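Local atomic coordinates of extracellular protein containing a SCP domain (PDB entry 4IFA), a protein that is of unknown function but is an extracellular protein of Bacillus anthracis with an SCP domain of the cysteine-rich secretory protein family. Residues A[323-328]-A[332-337]. Numbering follows the deposited sequence.
Sequences LGVGVY and YTQNFI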
ATOM      1  N   LEU A 323       5.269  -2.078 -16.549  1.00 20.02           N
ATOM      2  CA  LEU A 323       5.627  -1.335 -15.355  1.00 18.98           C
ATOM      3  C   LEU A 323       6.814  -1.939 -14.673  1.00 19.34           C
ATOM      4  O   LEU A 323       6.843  -3.144 -14.432  1.00 21.19           O
ATOM      5  CB  LEU A 323       4.457  -1.291 -14.355  1.00 18.49           C
ATOM      6  CG  LEU A 323       4.646  -0.634 -12.997  1.00 17.25           C
ATOM      7  CD1 LEU A 323       5.097   0.812 -13.130  1.00 19.69           C
ATOM      8  CD2 LEU A 323       3.385  -0.779 -12.143  1.00 18.76           C
ATOM      9  N   GLY A 324       7.795  -1.103 -14.362  1.00 19.29           N
ATOM     10  CA  GLY A 324       8.877  -1.508 -13.461  1.00 19.54           C
ATOM     11  C   GLY A 324       8.811  -0.547 -12.278  1.00 20.08           C
ATOM     12  O   GLY A 324       8.599   0.653 -12.413  1.00 19.89           O
ATOM     13  N   VAL A 325       8.980  -1.075 -11.079  1.00 18.94           N
ATOM     14  CA  VAL A 325       8.954  -0.279  -9.848  1.00 19.05           C
ATOM     15  C   VAL A 325      10.317  -0.426  -9.209  1.00 19.24           C
ATOM     16  O   VAL A 325      10.822  -1.524  -9.098  1.00 20.25           O
ATOM     17  CB  VAL A 325       7.866  -0.777  -8.842  1.00 18.44           C
ATOM     18  CG1 VAL A 325       7.775   0.172  -7.676  1.00 17.65           C
ATOM     19  CG2 VAL A 325       6.459  -0.924  -9.512  1.00 20.49           C
ATOM     20  N   GLY A 326      10.865   0.691  -8.742  1.00 19.37           N
ATOM     21  CA  GLY A 326      12.168   0.695  -8.061  1.00 19.54           C
ATOM     22  C   GLY A 326      12.082   1.503  -6.786  1.00 19.23           C
ATOM     23  O   GLY A 326      11.656   2.654  -6.803  1.00 20.97           O
ATOM     24  N   VAL A 327      12.537   0.920  -5.691  1.00 19.68           N
ATOM     25  CA  VAL A 327      12.480   1.518  -4.354  1.00 19.63           C
ATOM     26  C   VAL A 327      13.871   1.478  -3.746  1.00 20.48           C
ATOM     27  O   VAL A 327      14.592   0.495  -3.905  1.00 21.33           O
ATOM     28  CB  VAL A 327      11.462   0.766  -3.452  1.00 19.43           C
ATOM     29  CG1 VAL A 327      11.478   1.309  -2.033  1.00 20.89           C
ATOM     30  CG2 VAL A 327      10.034   0.789  -4.094  1.00 19.14           C
ATOM     31  N   TYR A 328      14.261   2.590  -3.113  1.00 20.79           N
ATOM     32  CA  TYR A 328      15.531   2.712  -2.414  1.00 22.64           C
ATOM     33  C   TYR A 328      15.228   3.483  -1.135  1.00 22.17           C
ATOM     34  O   TYR A 328      14.828   4.644  -1.185  1.00 23.07           O
ATOM     35  CB  TYR A 328      16.581   3.432  -3.261  1.00 23.37           C
ATOM     36  CG  TYR A 328      17.958   3.384  -2.680  1.00 27.25           C
ATOM     37  CD1 TYR A 328      18.732   2.260  -2.862  1.00 28.13           C
ATOM     38  CD2 TYR A 328      18.449   4.433  -1.934  1.00 28.21           C
ATOM     39  CE1 TYR A 328      20.042   2.189  -2.323  1.00 31.65           C
ATOM     40  CE2 TYR A 328      19.735   4.383  -1.406  1.00 32.18           C
ATOM     41  CZ  TYR A 328      20.512   3.252  -1.606  1.00 30.63           C
ATOM     42  OH  TYR A 328      21.803   3.179  -1.064  1.00 35.71           O
ATOM     43  N   TYR A 332      10.424   5.979  -3.843  1.00 18.96           N
ATOM     44  CA  TYR A 332       9.629   5.059  -4.641  1.00 18.28           C
ATOM     45  C   TYR A 332       9.409   5.601  -6.027  1.00 17.32           C
ATOM     46  O   TYR A 332       8.980   6.752  -6.199  1.00 18.62           O
ATOM     47  CB  TYR A 332       8.227   4.909  -3.995  1.00 18.70           C
ATOM     48  CG  TYR A 332       8.225   4.618  -2.497  1.00 17.65           C
ATOM     49  CD1 TYR A 332       8.157   3.308  -2.016  1.00 19.19           C
ATOM     50  CD2 TYR A 332       8.251   5.643  -1.571  1.00 17.64           C
ATOM     51  CE1 TYR A 332       8.126   3.027  -0.679  1.00 19.85           C
ATOM     52  CE2 TYR A 332       8.236   5.356  -0.196  1.00 20.01           C
ATOM     53  CZ  TYR A 332       8.166   4.057   0.242  1.00 18.42           C
ATOM     54  OH  TYR A 332       8.159   3.768   1.590  1.00 20.32           O
ATOM     55  N   THR A 333       9.754   4.794  -7.046  1.00 18.00           N
ATOM     56  CA  THR A 333       9.604   5.197  -8.431  1.00 18.23           C
ATOM     57  C   THR A 333       8.891   4.142  -9.258  1.00 17.47           C
ATOM     58  O   THR A 333       9.292   2.986  -9.267  1.00 19.09           O
ATOM     59  CB  THR A 333      11.001   5.436  -9.076  1.00 18.40           C
ATOM     60  OG1 THR A 333      11.688   6.489  -8.384  1.00 19.29           O
ATOM     61  CG2 THR A 333      10.927   5.822 -10.544  1.00 19.48           C
ATOM     62  N   GLN A 334       7.845   4.572  -9.957  1.00 17.16           N
ATOM     63  CA  GLN A 334       7.196   3.765 -10.992  1.00 17.70           C
ATOM     64  C   GLN A 334       7.660   4.276 -12.335  1.00 17.56           C
ATOM     65  O   GLN A 334       7.553   5.486 -12.606  1.00 18.44           O
ATOM     66  CB  GLN A 334       5.675   3.920 -10.957  1.00 18.74           C
ATOM     67  CG  GLN A 334       4.972   3.282  -9.787  1.00 18.07           C
ATOM     68  CD  GLN A 334       3.475   3.554  -9.785  1.00 17.99           C
ATOM     69  OE1 GLN A 334       3.031   4.682 -10.013  1.00 18.10           O
ATOM     70  NE2 GLN A 334       2.667   2.503  -9.545  1.00 17.99           N
ATOM     71  N   ASN A 335       8.095   3.361 -13.205  1.00 18.30           N
ATOM     72  CA  ASN A 335       8.362   3.680 -14.602  1.00 17.90           C
ATOM     73  C   ASN A 335       7.432   2.805 -15.448  1.00 18.45           C
ATOM     74  O   ASN A 335       7.501   1.572 -15.456  1.00 19.37           O
ATOM     75  CB  ASN A 335       9.833   3.532 -14.997  1.00 19.12           C
ATOM     76  CG  ASN A 335      10.716   4.660 -14.485  1.00 20.23           C
ATOM     77  OD1 ASN A 335      10.245   5.681 -13.890  1.00 22.30           O
ATOM     78  ND2 ASN A 335      12.010   4.492 -14.693  1.00 19.29           N
ATOM     79  N   PHE A 336       6.525   3.474 -16.157  1.00 18.88           N
ATOM     80  CA  PHE A 336       5.537   2.848 -17.016  1.00 19.35           C
ATOM     81  C   PHE A 336       6.070   2.891 -18.438  1.00 19.66           C
ATOM     82  O   PHE A 336       6.669   3.888 -18.856  1.00 20.48           O
ATOM     83  CB  PHE A 336       4.215   3.657 -16.999  1.00 18.95           C
ATOM     84  CG  PHE A 336       3.522   3.743 -15.669  1.00 18.24           C
ATOM     85  CD1 PHE A 336       2.508   2.853 -15.367  1.00 19.72           C
ATOM     86  CD2 PHE A 336       3.859   4.722 -14.748  1.00 18.35           C
ATOM     87  CE1 PHE A 336       1.851   2.923 -14.160  1.00 20.53           C
ATOM     88  CE2 PHE A 336       3.227   4.785 -13.518  1.00 18.76           C
ATOM     89  CZ  PHE A 336       2.215   3.880 -13.239  1.00 19.91           C
ATOM     90  N   ILE A 337       5.836   1.825 -19.202  1.00 20.60           N
ATOM     91  CA  ILE A 337       6.222   1.790 -20.611  1.00 22.37           C
ATOM     92  C   ILE A 337       5.150   1.170 -21.481  1.00 23.07           C
ATOM     93  O   ILE A 337       4.231   0.488 -21.016  1.00 21.97           O
ATOM     94  CB  ILE A 337       7.543   1.027 -20.875  1.00 24.72           C
ATOM     95  CG1 ILE A 337       7.447  -0.428 -20.383  1.00 25.56           C
ATOM     96  CG2 ILE A 337       8.737   1.743 -20.147  1.00 25.15           C
ATOM     97  CD1 ILE A 337       8.626  -1.295 -20.878  1.00 31.36           C
TER
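Gly324 and Asn335 pair through two backbone bonds, Gly324 N to Asn335 O and Asn335 N to Gly324 O, both 2.9 Å and nearly straight. Two residues along, Gly326 N reaches Thr333 O at 2.8 Å, while the return bond from Thr333 N to Gly326 O is more bent, 149° at the hydrogen. Leu323, Val325 and Val327 occupy the alternating non-hydrogen-bonded pairs, and their side chains share one face with Phe336, Gln334 and Tyr332. With CG anti to the backbone N (chi1 176°), Leu323 leans toward strand 331-338 and sets CD1 over the centre of the Phe336 ring, a CH-pi contact 4.0 Å from the centroid; the same methyl lies 3.8 Å from Gln334 CB. Beta-branched Val327 suits an extended strand, and both its methyls meet Tyr332 at CD1, CG2 at 3.8 Å. The glycines keep the other face low on their strand, beside Thr333 and Asn335. There helix 244-260 packs, and Ser254 OG is hydrogen-bonded to both Thr333 OG1 and Gly326 O. On the valine face, helices 210-234 and 298-306 cover the strands; Tyr332 OH is hydrogen-bonded to His295 O and Gln334 OE1 to Asn290 ND2. This antiparallel hairpin forms the centre of the mixed sheet, layered between helices in the alpha-beta-alpha sandwich characteristic of SCP domains.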